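Local coordinates for protein alpha-1,2-mannosidase (Bacteroides thetaiotaomicron, PDB 2WW2) that probably hydrolyses alpha-mannosidic linkages with inversion at the anomeric carbon, as a calcium-dependent glycoside hydrolase of family GH92 from a human gut symbiont, at residues Arg96-Ser101 against Phe116-Gln121; Val135-Lys140 against Glu227-Arg232; Met186-Pro191 against Leu219-Pro224. One frame throughout, in Å; residues are numbered along the deposited sequence.

Interaction 1. Residues Arg96-Ser101 against Phe116-Gln121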
loop_
_atom_site.group_PDB
_atom_site.type_symbol
_atom_site.label_atom_id
_atom_site.label_comp_id
_atom_site.label_asym_id
_atom_site.label_seq_id
_atom_site.Cartn_x
_atom_site.Cartn_y
_atom_site.Cartn_z
ATOM N N ARG A 96 28.194 -28.060 -18.711
ATOM C CA ARG A 96 27.478 -29.254 -18.273
ATOM C C ARG A 96 26.074 -28.853 -17.928
ATOM O O ARG A 96 25.805 -28.428 -16.801
ATOM C CB ARG A 96 28.082 -29.894 -17.007
ATOM C CG ARG A 96 29.410 -30.539 -17.181
ATOM C CD ARG A 96 29.832 -31.345 -15.929
ATOM N NE ARG A 96 29.443 -30.726 -14.667
ATOM C CZ ARG A 96 30.224 -29.957 -13.909
ATOM N NH1 ARG A 96 31.482 -29.670 -14.278
ATOM N NH2 ARG A 96 29.742 -29.473 -12.770
ATOM N N LEU A 97 25.182 -28.968 -18.889
ATOM C CA LEU A 97 23.812 -28.526 -18.713
ATOM C C LEU A 97 22.931 -29.601 -19.296
ATOM O O LEU A 97 22.831 -29.709 -20.504
ATOM C CB LEU A 97 23.568 -27.244 -19.513
ATOM C CG LEU A 97 24.083 -25.897 -19.016
ATOM C CD1 LEU A 97 23.640 -25.589 -17.611
ATOM C CD2 LEU A 97 25.588 -25.837 -19.159
ATOM N N VAL A 98 22.278 -30.390 -18.455
ATOM C CA VAL A 98 21.535 -31.523 -18.955
ATOM C C VAL A 98 20.066 -31.364 -18.578
ATOM O O VAL A 98 19.741 -31.244 -17.388
ATOM C CB VAL A 98 22.067 -32.836 -18.365
ATOM C CG1 VAL A 98 21.335 -34.029 -18.999
ATOM C CG2 VAL A 98 23.577 -32.937 -18.580
ATOM N N PRO A 99 19.180 -31.355 -19.587
ATOM C CA PRO A 99 17.765 -31.095 -19.322
ATOM C C PRO A 99 17.069 -32.244 -18.576
ATOM O O PRO A 99 17.329 -33.422 -18.858
ATOM C CB PRO A 99 17.143 -30.884 -20.724
ATOM C CG PRO A 99 18.200 -31.243 -21.731
ATOM C CD PRO A 99 19.524 -31.423 -21.020
ATOM N N PHE A 100 16.184 -31.880 -17.651
ATOM C CA PHE A 100 15.383 -32.844 -16.886
ATOM C C PHE A 100 14.021 -32.225 -16.570
ATOM O O PHE A 100 13.858 -31.000 -16.601
ATOM C CB PHE A 100 16.092 -33.247 -15.576
ATOM C CG PHE A 100 16.124 -32.159 -14.539
ATOM C CD1 PHE A 100 15.208 -32.159 -13.489
ATOM C CD2 PHE A 100 17.075 -31.143 -14.603
ATOM C CE1 PHE A 100 15.210 -31.138 -12.534
ATOM C CE2 PHE A 100 17.097 -30.125 -13.658
ATOM C CZ PHE A 100 16.178 -30.135 -12.603
ATOM N N SER A 101 13.056 -33.074 -16.248
ATOM C CA SER A 101 11.721 -32.621 -15.852
ATOM C C SER A 101 11.482 -32.958 -14.394
ATOM O O SER A 101 11.905 -34.028 -13.922
ATOM C CB SER A 101 10.675 -33.342 -16.708
ATOM O OG SER A 101 9.386 -33.103 -16.197
ATOM N N PHE A 116 17.064 -37.899 -16.544
ATOM C CA PHE A 116 17.198 -36.818 -17.494
ATOM C C PHE A 116 16.392 -37.087 -18.746
ATOM O O PHE A 116 15.931 -38.213 -18.974
ATOM C CB PHE A 116 18.690 -36.572 -17.784
ATOM C CG PHE A 116 19.460 -36.154 -16.555
ATOM C CD1 PHE A 116 19.479 -34.829 -16.164
ATOM C CD2 PHE A 116 20.130 -37.099 -15.775
ATOM C CE1 PHE A 116 20.173 -34.432 -15.030
ATOM C CE2 PHE A 116 20.825 -36.718 -14.632
ATOM C CZ PHE A 116 20.843 -35.375 -14.258
ATOM N N ASN A 117 16.193 -36.052 -19.556
ATOM C CA ASN A 117 15.410 -36.226 -20.779
ATOM C C ASN A 117 16.032 -37.270 -21.704
ATOM O O ASN A 117 15.316 -37.915 -22.469
ATOM C CB ASN A 117 15.250 -34.885 -21.536
ATOM C CG ASN A 117 14.327 -33.892 -20.819
ATOM O OD1 ASN A 117 13.771 -34.180 -19.748
ATOM N ND2 ASN A 117 14.176 -32.697 -21.410
ATOM N N ASN A 118 17.354 -37.442 -21.639
ATOM C CA ASN A 118 18.027 -38.413 -22.516
ATOM C C ASN A 118 17.939 -39.848 -21.973
ATOM O O ASN A 118 18.491 -40.777 -22.560
ATOM C CB ASN A 118 19.498 -38.030 -22.769
ATOM C CG ASN A 118 20.317 -37.988 -21.485
ATOM O OD1 ASN A 118 19.871 -38.470 -20.454
ATOM N ND2 ASN A 118 21.517 -37.409 -21.544
ATOM N N GLY A 119 17.260 -40.014 -20.848
ATOM C CA GLY A 119 17.027 -41.336 -20.291
ATOM C C GLY A 119 18.027 -41.770 -19.234
ATOM O O GLY A 119 17.847 -42.810 -18.599
ATOM N N LEU A 120 19.078 -40.980 -19.012
ATOM C CA LEU A 120 20.034 -41.348 -17.980
ATOM C C LEU A 120 19.361 -41.190 -16.622
ATOM O O LEU A 120 18.777 -40.146 -16.335
ATOM C CB LEU A 120 21.291 -40.468 -18.050
ATOM C CG LEU A 120 22.417 -40.815 -17.058
ATOM C CD1 LEU A 120 23.804 -40.464 -17.675
ATOM C CD2 LEU A 120 22.244 -40.137 -15.678
ATOM N N GLN A 121 19.431 -42.226 -15.785
ATOM C CA GLN A 121 18.837 -42.121 -14.454
ATOM C C GLN A 121 19.933 -42.184 -13.416
ATOM O O GLN A 121 20.905 -42.920 -13.578
ATOM C CB GLN A 121 17.812 -43.241 -14.219
ATOM C CG GLN A 121 17.134 -43.193 -12.819
ATOM C CD GLN A 121 17.926 -43.910 -11.742
ATOM O OE1 GLN A 121 18.722 -44.804 -12.027
ATOM N NE2 GLN A 121 17.707 -43.527 -10.489
HETATM O O HOH W 1 18.753 -34.915 -21.048
HETATM O O HOH W 2 13.417 -35.691 -17.378
#
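V98 meets the ring of F116 with one methyl, CG1, which lies 3.5 Å from F116 CD1, the two side chains crossing at about a right angle. That methyl is trans to the valine's own nitrogen (chi1 -175°), which carries it against the CD1 and CG corner of the ring. F100 adds its CB, 3.8 Å from F116 CD1, while its ring swings away from the turn to M61 and V114. P99 O comes in the plane of the F116 ring, at its edge. The same oxygen takes a nearly linear bond (179°) from N117 N at 2.9 Å, and a second from a water that N118 N also holds. N117 lays its amide beside the strand, ND2 3.5 Å from P99 CB, and a second water joins N117 OD1 to S101 N. Farther round, N118 OD1 accepts from L120 N, an Asx turn that overlaps the end of the type I turn F116-G119. With an alanine at F116, the V98 methyl would probably lose its aromatic partner and a gap would open beside M61. Chemically the contact has two sides: an apolar inner one on F116, and an outer one where one direct bond and two waters hold the turn to the strand.

Interaction 2. Residues Val135-Lys140 against Glu227-Arg232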
loop_
_atom_site.group_PDB
_atom_site.type_symbol
_atom_site.label_atom_id
_atom_site.label_comp_id
_atom_site.label_asym_id
_atom_site.label_seq_id
_atom_site.Cartn_x
_atom_site.Cartn_y
_atom_site.Cartn_z
ATOM N N VAL A 135 23.975 -45.165 -11.134
ATOM C CA VAL A 135 23.715 -44.516 -12.407
ATOM C C VAL A 135 23.263 -45.583 -13.408
ATOM O O VAL A 135 23.916 -46.613 -13.534
ATOM C CB VAL A 135 24.967 -43.805 -12.985
ATOM C CG1 VAL A 135 24.602 -43.147 -14.321
ATOM C CG2 VAL A 135 25.568 -42.775 -11.989
ATOM N N SER A 136 22.134 -45.345 -14.078
ATOM C CA SER A 136 21.686 -46.183 -15.178
ATOM C C SER A 136 21.893 -45.430 -16.503
ATOM O O SER A 136 21.189 -44.451 -16.784
ATOM C CB SER A 136 20.203 -46.512 -14.980
ATOM O OG SER A 136 19.735 -47.387 -15.977
ATOM N N PHE A 137 22.861 -45.856 -17.312
ATOM C CA PHE A 137 23.188 -45.135 -18.556
ATOM C C PHE A 137 22.261 -45.569 -19.694
ATOM O O PHE A 137 21.929 -46.734 -19.779
ATOM C CB PHE A 137 24.641 -45.428 -18.988
ATOM C CG PHE A 137 25.694 -44.763 -18.122
ATOM C CD1 PHE A 137 25.994 -43.418 -18.276
ATOM C CD2 PHE A 137 26.382 -45.492 -17.177
ATOM C CE1 PHE A 137 26.962 -42.813 -17.508
ATOM C CE2 PHE A 137 27.355 -44.898 -16.395
ATOM C CZ PHE A 137 27.637 -43.547 -16.557
ATOM N N PRO A 138 21.879 -44.643 -20.594
ATOM C CA PRO A 138 21.097 -45.082 -21.757
ATOM C C PRO A 138 21.935 -45.990 -22.635
ATOM O O PRO A 138 23.117 -45.740 -22.833
ATOM C CB PRO A 138 20.774 -43.787 -22.515
ATOM C CG PRO A 138 21.553 -42.689 -21.847
ATOM C CD PRO A 138 22.077 -43.183 -20.531
ATOM N N GLU A 139 21.330 -47.043 -23.167
ATOM C CA GLU A 139 22.091 -47.995 -23.960
ATOM C C GLU A 139 22.663 -47.316 -25.204
ATOM O O GLU A 139 22.094 -46.361 -25.724
ATOM C CB GLU A 139 21.219 -49.207 -24.339
ATOM N N LYS A 140 23.819 -47.784 -25.649
ATOM C CA LYS A 140 24.393 -47.323 -26.912
ATOM C C LYS A 140 24.763 -45.834 -26.967
ATOM O O LYS A 140 24.815 -45.244 -28.047
ATOM C CB LYS A 140 23.476 -47.702 -28.092
ATOM N N GLU A 227 23.012 -53.425 -16.232
ATOM C CA GLU A 227 23.793 -53.164 -15.024
ATOM C C GLU A 227 23.809 -51.670 -14.691
ATOM O O GLU A 227 23.502 -50.845 -15.534
ATOM C CB GLU A 227 25.229 -53.706 -15.152
ATOM C CG GLU A 227 25.302 -55.234 -15.286
ATOM C CD GLU A 227 26.731 -55.771 -15.176
ATOM O OE1 GLU A 227 27.662 -55.014 -14.812
ATOM O OE2 GLU A 227 26.928 -56.963 -15.461
ATOM N N LYS A 228 24.153 -51.337 -13.454
ATOM C CA LYS A 228 24.205 -49.943 -13.022
ATOM C C LYS A 228 25.585 -49.667 -12.456
ATOM O O LYS A 228 26.210 -50.561 -11.883
ATOM C CB LYS A 228 23.130 -49.648 -11.970
ATOM C CG LYS A 228 21.688 -49.852 -12.491
ATOM C CD LYS A 228 20.654 -49.522 -11.412
ATOM C CE LYS A 228 20.707 -50.546 -10.272
ATOM N NZ LYS A 228 19.595 -50.339 -9.284
ATOM N N LEU A 229 26.051 -48.433 -12.621
ATOM C CA LEU A 229 27.305 -48.004 -12.023
ATOM C C LEU A 229 27.010 -47.574 -10.594
ATOM O O LEU A 229 26.042 -46.839 -10.352
ATOM C CB LEU A 229 27.858 -46.793 -12.790
ATOM C CG LEU A 229 29.177 -46.193 -12.290
ATOM C CD1 LEU A 229 30.352 -47.133 -12.614
ATOM C CD2 LEU A 229 29.392 -44.820 -12.909
ATOM N N THR A 230 27.832 -48.020 -9.648
ATOM C CA THR A 230 27.781 -47.481 -8.299
ATOM C C THR A 230 28.978 -46.561 -8.088
ATOM O O THR A 230 30.086 -46.866 -8.531
ATOM C CB THR A 230 27.816 -48.601 -7.247
ATOM O OG1 THR A 230 26.636 -49.398 -7.374
ATOM C CG2 THR A 230 27.855 -48.013 -5.848
ATOM N N ILE A 231 28.749 -45.415 -7.448
ATOM C CA ILE A 231 29.838 -44.507 -7.089
ATOM C C ILE A 231 29.758 -44.332 -5.591
ATOM O O ILE A 231 28.702 -43.983 -5.068
ATOM C CB ILE A 231 29.669 -43.107 -7.710
ATOM C CG1 ILE A 231 29.366 -43.203 -9.210
ATOM C CG2 ILE A 231 30.956 -42.248 -7.484
ATOM C CD1 ILE A 231 29.123 -41.837 -9.888
ATOM N N ARG A 232 30.868 -44.573 -4.900
ATOM C CA ARG A 232 30.915 -44.431 -3.446
ATOM C C ARG A 232 31.866 -43.311 -3.157
ATOM O O ARG A 232 32.936 -43.267 -3.752
ATOM C CB ARG A 232 31.454 -45.706 -2.779
ATOM C CG ARG A 232 30.616 -46.934 -3.083
ATOM C CD ARG A 232 31.244 -48.239 -2.512
ATOM N NE ARG A 232 30.456 -49.351 -3.020
ATOM C CZ ARG A 232 30.839 -50.129 -4.024
ATOM N NH1 ARG A 232 32.032 -49.959 -4.579
ATOM N NH2 ARG A 232 30.029 -51.086 -4.463
HETATM O O HOH W 3 20.905 -50.392 -16.195
HETATM O O HOH W 4 24.086 -48.414 -16.976
#
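L229 holds its CG trans to the backbone nitrogen (chi1 179°) and F137 sets its own CG beside the nitrogen (chi1 -72°), and between them these torsions bring L229 CD2 to the rim of the F137 ring, 4.0 Å from CE2 and near the ring plane. V135, with CG1 opposite its nitrogen (chi1 -180°), lays that methyl 3.7 Å above the plane of the same ring, over its centre. The phenylalanine is therefore touched on one face by its near neighbour in sequence and at its edge by the facing strand. The other V135 methyl, CG2, reaches I231 CD1 at 4.2 Å, and V135 and L229 stand on the same side of the sheet.

Beneath these side chains the backbones pair antiparallel. V135 and L229 form a hydrogen-bonded pair, V135 N giving to L229 O at 2.8 Å and L229 N to V135 O at 3.0 Å. Past this pair the strands part, and water takes over: a water that accepts from F137 N at 2.9 Å donates to E227 O and so links the two backbones. K228 packs its CB against V135 O, then bends at its third torsion to put NZ in a salt bridge with E134.

The chemistry implies a ladder that closes directly at its last pair and through solvent beyond it, with the hydrocarbon of V135, F137, L229 and I231 turned inward onto strands 80-86 and 143-148, and the lysine charge matched on the outer side.

Interaction 3. Residues Met186-Pro191 against Leu219-Pro224; sequences MEFSHP and LKFDVP
F188 and F221 make the tight end of this contact: F221 CZ comes to 3.3 Å from F188 CD1, with the ring centres 5.3 Å apart and the planes inclined at 37°, neither stacked nor edge-to-face. F188 keeps its CG beside the backbone nitrogen (chi1 -61°), and the ring so placed also receives L219, whose CD2 makes an off-centre CH-pi contact 4.2 Å from the ring centroid. V165 and I231 close in around F188, and V145 packs against F221.

Toward solvent the fit relaxes. The H190 ring takes V223 CG1 over one face, 4.2 Å from its centroid, and P224 CD approaches obliquely. The two ring nitrogens of H190 have other partners, ND1 sharing a 2.8 Å hydrogen bond with S189 OG and NE2 bonding E227, which together fix the rotation of the imidazole. H190 O lies in plane at the edge of the F221 ring. No direct hydrogen bond spans the two segments; a water that donates to P191 O at 2.6 Å and accepts from D222 N at 2.8 Å bridges them instead.

Strands 182-188 and 216-221 meet through side chains alone, consistent with the face-to-face sheets of a beta-sandwich, as in the galactose mutarotase-like clan of the GH92 N-terminal domain.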
loop_
_atom_site.group_PDB
_atom_site.type_symbol
_atom_site.label_atom_id
_atom_site.label_comp_id
_atom_site.label_asym_id
_atom_site.label_seq_id
_atom_site.Cartn_x
_atom_site.Cartn_y
_atom_site.Cartn_z
ATOM N N MET A 186 36.599 -41.213 -4.007
ATOM C CA MET A 186 35.461 -41.945 -4.526
ATOM C C MET A 186 35.904 -43.196 -5.266
ATOM O O MET A 186 37.042 -43.303 -5.733
ATOM C CB MET A 186 34.618 -41.050 -5.428
ATOM C CG MET A 186 35.295 -40.634 -6.687
ATOM S SD MET A 186 34.300 -39.435 -7.599
ATOM C CE MET A 186 34.703 -37.959 -6.674
ATOM N N GLU A 187 34.998 -44.150 -5.354
ATOM C CA GLU A 187 35.320 -45.411 -5.971
ATOM C C GLU A 187 34.196 -45.739 -6.928
ATOM O O GLU A 187 33.047 -45.430 -6.631
ATOM C CB GLU A 187 35.417 -46.478 -4.885
ATOM C CG GLU A 187 35.730 -47.869 -5.422
ATOM C CD GLU A 187 35.571 -48.935 -4.362
ATOM O OE1 GLU A 187 34.502 -49.007 -3.723
ATOM O OE2 GLU A 187 36.519 -49.699 -4.162
ATOM N N PHE A 188 34.532 -46.326 -8.081
ATOM C CA PHE A 188 33.541 -46.696 -9.088
ATOM C C PHE A 188 33.480 -48.220 -9.173
ATOM O O PHE A 188 34.507 -48.911 -9.045
ATOM C CB PHE A 188 33.900 -46.080 -10.453
ATOM C CG PHE A 188 33.935 -44.563 -10.438
ATOM C CD1 PHE A 188 32.828 -43.828 -10.828
ATOM C CD2 PHE A 188 35.051 -43.883 -9.984
ATOM C CE1 PHE A 188 32.841 -42.432 -10.795
ATOM C CE2 PHE A 188 35.074 -42.485 -9.945
ATOM C CZ PHE A 188 33.973 -41.761 -10.356
ATOM N N SER A 189 32.286 -48.748 -9.403
ATOM C CA SER A 189 32.100 -50.188 -9.388
ATOM C C SER A 189 32.621 -50.873 -10.651
ATOM O O SER A 189 32.903 -52.070 -10.640
ATOM C CB SER A 189 30.611 -50.511 -9.201
ATOM O OG SER A 189 29.846 -49.941 -10.256
ATOM N N HIS A 190 32.741 -50.125 -11.740
ATOM C CA HIS A 190 33.062 -50.720 -13.036
ATOM C C HIS A 190 34.382 -50.172 -13.567
ATOM O O HIS A 190 34.809 -49.088 -13.166
ATOM C CB HIS A 190 31.925 -50.443 -14.023
ATOM C CG HIS A 190 30.738 -51.337 -13.837
ATOM N ND1 HIS A 190 29.826 -51.166 -12.815
ATOM C CD2 HIS A 190 30.308 -52.408 -14.550
ATOM C CE1 HIS A 190 28.896 -52.103 -12.897
ATOM N NE2 HIS A 190 29.163 -52.865 -13.946
ATOM N N PRO A 191 35.041 -50.927 -14.464
ATOM C CA PRO A 191 36.324 -50.517 -15.030
ATOM C C PRO A 191 36.262 -49.161 -15.712
ATOM O O PRO A 191 35.304 -48.863 -16.446
ATOM C CB PRO A 191 36.597 -51.576 -16.098
ATOM C CG PRO A 191 35.831 -52.788 -15.633
ATOM C CD PRO A 191 34.622 -52.267 -14.931
ATOM N N LEU A 219 35.825 -39.754 -16.310
ATOM C CA LEU A 219 36.002 -41.179 -16.389
ATOM C C LEU A 219 34.964 -41.667 -17.376
ATOM O O LEU A 219 33.828 -41.194 -17.350
ATOM C CB LEU A 219 35.723 -41.808 -15.025
ATOM C CG LEU A 219 36.699 -41.328 -13.950
ATOM C CD1 LEU A 219 36.065 -40.195 -13.143
ATOM C CD2 LEU A 219 37.070 -42.483 -13.065
ATOM N N LYS A 220 35.367 -42.578 -18.263
ATOM C CA LYS A 220 34.458 -43.160 -19.239
ATOM C C LYS A 220 34.270 -44.646 -18.930
ATOM O O LYS A 220 35.241 -45.340 -18.604
ATOM C CB LYS A 220 35.038 -42.979 -20.647
ATOM C CG LYS A 220 34.117 -43.400 -21.783
ATOM C CD LYS A 220 34.828 -43.123 -23.118
ATOM C CE LYS A 220 33.860 -43.033 -24.282
ATOM N NZ LYS A 220 33.241 -44.353 -24.579
ATOM N N PHE A 221 33.034 -45.140 -19.035
ATOM C CA PHE A 221 32.730 -46.522 -18.661
ATOM C C PHE A 221 32.167 -47.348 -19.809
ATOM O O PHE A 221 31.899 -46.833 -20.891
ATOM C CB PHE A 221 31.772 -46.566 -17.457
ATOM C CG PHE A 221 32.311 -45.859 -16.250
ATOM C CD1 PHE A 221 33.141 -46.521 -15.357
ATOM C CD2 PHE A 221 32.046 -44.511 -16.048
ATOM C CE1 PHE A 221 33.665 -45.854 -14.255
ATOM C CE2 PHE A 221 32.563 -43.838 -14.963
ATOM C CZ PHE A 221 33.368 -44.497 -14.057
ATOM N N ASP A 222 32.008 -48.640 -19.557
ATOM C CA ASP A 222 31.373 -49.531 -20.516
ATOM C C ASP A 222 30.500 -50.494 -19.733
ATOM O O ASP A 222 30.642 -51.716 -19.847
ATOM C CB ASP A 222 32.415 -50.299 -21.322
ATOM C CG ASP A 222 31.813 -51.003 -22.507
ATOM O OD1 ASP A 222 30.681 -50.642 -22.900
ATOM O OD2 ASP A 222 32.466 -51.913 -23.049
ATOM N N VAL A 223 29.614 -49.937 -18.917
ATOM C CA VAL A 223 28.695 -50.736 -18.118
ATOM C C VAL A 223 27.793 -51.548 -19.047
ATOM O O VAL A 223 27.181 -50.989 -19.958
ATOM C CB VAL A 223 27.813 -49.841 -17.221
ATOM C CG1 VAL A 223 26.874 -50.717 -16.360
ATOM C CG2 VAL A 223 28.684 -48.924 -16.334
ATOM N N PRO A 224 27.696 -52.872 -18.825
ATOM C CA PRO A 224 26.838 -53.641 -19.739
ATOM C C PRO A 224 25.350 -53.331 -19.558
ATOM O O PRO A 224 24.912 -52.956 -18.468
ATOM C CB PRO A 224 27.131 -55.116 -19.376
ATOM C CG PRO A 224 28.322 -55.100 -18.413
ATOM C CD PRO A 224 28.376 -53.707 -17.814
HETATM O O HOH W 5 33.122 -50.040 -17.347
#

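Overall arrangement
All three contacts lie in the family GH92 N-terminal domain, on the same side of the chain's centre. Interaction 1 closes first along the chain; interaction 2 follows, and interaction 3 falls between its two halves. The centres of interactions 1 and 2 are about 14 Å apart, those of 2 and 3 about 8 Å, and those of 1 and 3 about 19 Å. Strand 121-126 leads from the first turn to strand 130-136, which pairs with 229-236, itself paired with 182-188. L120 packs on F137, while a salt bridge joins R232 to E187. Interaction 3 then joins this antiparallel run, through side chains from 182-188, to strand 216-221, which pairs with 143-148 and 194-198.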